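Long-range contact in DNA polymerase (Bacillus phage phi29, PDB 2PY5), which replicates the viral genome by protein-primed, strand-displacing DNA synthesis with high processivity and proofreads it with a 3'-5' exonuclease: residues I285-C290 with D325-N330. The protein carries 2 engineered substitutions. Sequence-based numbering, arbitrary orientation.
Sequences IQHIRC and DLWLSN
I285 lays CG2 against the rim of the W327 indole, 3.9 Å from CE3 and in the ring plane; CG2 stands anti to the backbone N (CG1 at chi1 -70°), and the two side chains cross at about a right angle. Q286 pairs with L328 through both backbone bonds, N to L328 O and L328 N to Q286 O, while its bent side chain leads off to G273 and Y275. H287 spreads over one face of W327. Its CB sits 3.5 Å from the centroid of the six-membered ring, almost on the normal, as a CH-pi contact, and its imidazole makes an offset stack with the five-membered ring, centroids 4.0 Å apart and planes at 13°. From the imidazole edge, H287 NE2 donates to D325 OD1 at 2.6 Å, a bent bond that reaches the carboxylate on its syn side but out of its plane. I288, on the sheet face shared with L326 and L328, exchanges both backbone bonds with L326 and packs CG2 on L326 CB at 4.0 Å; M336 of the following helix touches both leucines. R289 folds back at chi3 (71°), bringing NH1 to the anti lone pair of D325 OD2 in a 2.7 Å salt bridge. Strand 283-294 runs antiparallel between strands 324-329 and 340-356 in the polymerization region, H287 making backbone bonds to I348 and S349 on the far side. The D325 carboxylate is held against rotation by one bond at each oxygen, and it probably favours the imidazole proton on NE2.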
ATOM      1  N   ILE F 285      -3.256 -15.145 -21.361  1.00 30.51           N
ATOM      2  CA  ILE F 285      -4.163 -15.348 -20.217  1.00 30.56           C
ATOM      3  C   ILE F 285      -5.186 -16.353 -20.717  1.00 33.18           C
ATOM      4  O   ILE F 285      -5.775 -16.162 -21.773  1.00 31.75           O
ATOM      5  CB  ILE F 285      -4.809 -14.022 -19.760  1.00 30.29           C
ATOM      6  CG1 ILE F 285      -3.761 -13.118 -19.103  1.00 31.24           C
ATOM      7  CG2 ILE F 285      -5.970 -14.294 -18.747  1.00 32.04           C
ATOM      8  CD1 ILE F 285      -4.220 -11.675 -18.857  1.00 31.98           C
ATOM      9  N   GLN F 286      -5.364 -17.426 -19.948  1.00 31.95           N
ATOM     10  CA  GLN F 286      -6.261 -18.543 -20.308  1.00 30.47           C
ATOM     11  C   GLN F 286      -7.416 -18.565 -19.315  1.00 30.91           C
ATOM     12  O   GLN F 286      -7.180 -18.607 -18.111  1.00 31.80           O
ATOM     13  CB  GLN F 286      -5.497 -19.862 -20.253  1.00 31.28           C
ATOM     14  CG  GLN F 286      -6.307 -21.114 -20.591  1.00 31.00           C
ATOM     15  CD  GLN F 286      -6.661 -21.206 -22.072  1.00 32.45           C
ATOM     16  OE1 GLN F 286      -5.770 -21.354 -22.936  1.00 33.17           O
ATOM     17  NE2 GLN F 286      -7.959 -21.156 -22.375  1.00 31.31           N
ATOM     18  N   HIS F 287      -8.642 -18.535 -19.824  1.00 29.89           N
ATOM     19  CA  HIS F 287      -9.836 -18.837 -19.034  1.00 29.57           C
ATOM     20  C   HIS F 287      -9.999 -20.350 -19.050  1.00 30.63           C
ATOM     21  O   HIS F 287     -10.141 -20.959 -20.126  1.00 30.51           O
ATOM     22  CB  HIS F 287     -11.067 -18.150 -19.624  1.00 29.60           C
ATOM     23  CG  HIS F 287     -12.328 -18.314 -18.811  1.00 28.07           C
ATOM     24  ND1 HIS F 287     -13.571 -17.990 -19.313  1.00 28.74           N
ATOM     25  CD2 HIS F 287     -12.540 -18.766 -17.548  1.00 30.77           C
ATOM     26  CE1 HIS F 287     -14.495 -18.232 -18.395  1.00 30.45           C
ATOM     27  NE2 HIS F 287     -13.895 -18.691 -17.313  1.00 30.38           N
ATOM     28  N   ILE F 288     -10.004 -20.947 -17.858  1.00 30.77           N
ATOM     29  CA  ILE F 288     -10.040 -22.401 -17.681  1.00 32.01           C
ATOM     30  C   ILE F 288     -11.031 -22.699 -16.571  1.00 33.56           C
ATOM     31  O   ILE F 288     -11.085 -21.959 -15.595  1.00 34.50           O
ATOM     32  CB  ILE F 288      -8.620 -22.970 -17.333  1.00 35.80           C
ATOM     33  CG1 ILE F 288      -8.651 -24.479 -17.074  1.00 38.34           C
ATOM     34  CG2 ILE F 288      -7.984 -22.225 -16.146  1.00 36.77           C
ATOM     35  CD1 ILE F 288      -7.263 -25.113 -17.045  1.00 39.42           C
ATOM     36  N   ARG F 289     -11.801 -23.779 -16.730  1.00 30.04           N
ATOM     37  CA  ARG F 289     -12.623 -24.315 -15.661  1.00 29.89           C
ATOM     38  C   ARG F 289     -12.067 -25.687 -15.363  1.00 31.37           C
ATOM     39  O   ARG F 289     -11.748 -26.431 -16.281  1.00 31.44           O
ATOM     40  CB  ARG F 289     -14.084 -24.416 -16.079  1.00 31.38           C
ATOM     41  CG  ARG F 289     -14.804 -23.073 -16.128  1.00 31.98           C
ATOM     42  CD  ARG F 289     -16.182 -23.180 -16.709  1.00 33.24           C
ATOM     43  NE  ARG F 289     -17.101 -23.877 -15.807  1.00 31.03           N
ATOM     44  CZ  ARG F 289     -17.738 -23.308 -14.781  1.00 34.65           C
ATOM     45  NH1 ARG F 289     -17.583 -22.022 -14.498  1.00 35.91           N
ATOM     46  NH2 ARG F 289     -18.552 -24.027 -14.043  1.00 32.91           N
ATOM     47  N   CYS F 290     -11.951 -26.023 -14.086  1.00 30.00           N
ATOM     48  CA  CYS F 290     -11.418 -27.327 -13.718  1.00 29.68           C
ATOM     49  C   CYS F 290     -11.696 -27.650 -12.267  1.00 32.14           C
ATOM     50  O   CYS F 290     -12.171 -26.812 -11.505  1.00 29.81           O
ATOM     51  CB  CYS F 290      -9.907 -27.391 -13.973  1.00 33.21           C
ATOM     52  SG  CYS F 290      -8.941 -26.319 -12.903  1.00 34.98           S
ATOM     53  N   ASP F 325     -13.325 -21.595 -11.595  1.00 30.55           N
ATOM     54  CA  ASP F 325     -13.410 -20.830 -12.826  1.00 29.64           C
ATOM     55  C   ASP F 325     -12.327 -19.757 -12.752  1.00 29.03           C
ATOM     56  O   ASP F 325     -12.445 -18.813 -11.966  1.00 32.63           O
ATOM     57  CB  ASP F 325     -14.791 -20.221 -13.003  1.00 31.73           C
ATOM     58  CG  ASP F 325     -14.979 -19.611 -14.372  1.00 33.61           C
ATOM     59  OD1 ASP F 325     -14.262 -18.680 -14.702  1.00 40.57           O
ATOM     60  OD2 ASP F 325     -15.872 -20.049 -15.113  1.00 40.71           O
ATOM     61  N   LEU F 326     -11.275 -19.930 -13.538  1.00 29.88           N
ATOM     62  CA  LEU F 326     -10.073 -19.127 -13.384  1.00 32.09           C
ATOM     63  C   LEU F 326      -9.638 -18.485 -14.683  1.00 33.71           C
ATOM     64  O   LEU F 326      -9.717 -19.091 -15.732  1.00 31.90           O
ATOM     65  CB  LEU F 326      -8.933 -20.018 -12.897  1.00 33.51           C
ATOM     66  CG  LEU F 326      -9.171 -20.809 -11.605  1.00 36.62           C
ATOM     67  CD1 LEU F 326      -8.158 -21.942 -11.497  1.00 37.47           C
ATOM     68  CD2 LEU F 326      -9.108 -19.893 -10.411  1.00 37.94           C
ATOM     69  N   TRP F 327      -9.136 -17.252 -14.582  1.00 33.03           N
ATOM     70  CA  TRP F 327      -8.383 -16.617 -15.655  1.00 29.89           C
ATOM     71  C   TRP F 327      -6.943 -16.514 -15.164  1.00 31.23           C
ATOM     72  O   TRP F 327      -6.694 -15.835 -14.161  1.00 31.95           O
ATOM     73  CB  TRP F 327      -8.933 -15.231 -15.934  1.00 31.84           C
ATOM     74  CG  TRP F 327     -10.282 -15.233 -16.534  1.00 30.51           C
ATOM     75  CD1 TRP F 327     -11.455 -15.507 -15.901  1.00 31.09           C
ATOM     76  CD2 TRP F 327     -10.616 -14.947 -17.896  1.00 31.07           C
ATOM     77  NE1 TRP F 327     -12.513 -15.403 -16.787  1.00 32.15           N
ATOM     78  CE2 TRP F 327     -12.017 -15.049 -18.013  1.00 30.34           C
ATOM     79  CE3 TRP F 327      -9.868 -14.580 -19.027  1.00 31.71           C
ATOM     80  CZ2 TRP F 327     -12.686 -14.824 -19.217  1.00 31.41           C
ATOM     81  CZ3 TRP F 327     -10.538 -14.376 -20.229  1.00 32.22           C
ATOM     82  CH2 TRP F 327     -11.927 -14.493 -20.312  1.00 32.50           C
ATOM     83  N   LEU F 328      -6.019 -17.173 -15.861  1.00 30.60           N
ATOM     84  CA  LEU F 328      -4.627 -17.307 -15.415  1.00 31.57           C
ATOM     85  C   LEU F 328      -3.651 -16.857 -16.472  1.00 31.16           C
ATOM     86  O   LEU F 328      -3.750 -17.266 -17.628  1.00 32.12           O
ATOM     87  CB  LEU F 328      -4.306 -18.773 -15.072  1.00 32.25           C
ATOM     88  CG  LEU F 328      -5.173 -19.423 -13.980  1.00 33.13           C
ATOM     89  CD1 LEU F 328      -4.839 -20.883 -13.863  1.00 35.87           C
ATOM     90  CD2 LEU F 328      -4.946 -18.727 -12.666  1.00 36.20           C
ATOM     91  N   SER F 329      -2.679 -16.049 -16.062  1.00 32.06           N
ATOM     92  CA  SER F 329      -1.503 -15.827 -16.903  1.00 31.36           C
ATOM     93  C   SER F 329      -0.837 -17.170 -17.201  1.00 33.80           C
ATOM     94  O   SER F 329      -0.961 -18.135 -16.437  1.00 32.98           O
ATOM     95  CB  SER F 329      -0.515 -14.903 -16.189  1.00 32.44           C
ATOM     96  OG  SER F 329       0.169 -15.576 -15.122  1.00 33.75           O
ATOM     97  N   ASN F 330      -0.063 -17.258 -18.277  1.00 32.68           N
ATOM     98  CA  ASN F 330       0.623 -18.513 -18.565  1.00 31.78           C
ATOM     99  C   ASN F 330       1.608 -18.919 -17.449  1.00 32.93           C
ATOM    100  O   ASN F 330       1.849 -20.105 -17.229  1.00 33.67           O
ATOM    101  CB  ASN F 330       1.335 -18.500 -19.941  1.00 32.49           C
ATOM    102  CG  ASN F 330       2.343 -17.371 -20.089  1.00 32.67           C
ATOM    103  OD1 ASN F 330       1.966 -16.236 -20.378  1.00 32.66           O
ATOM    104  ND2 ASN F 330       3.635 -17.693 -19.926  1.00 34.34           N
TER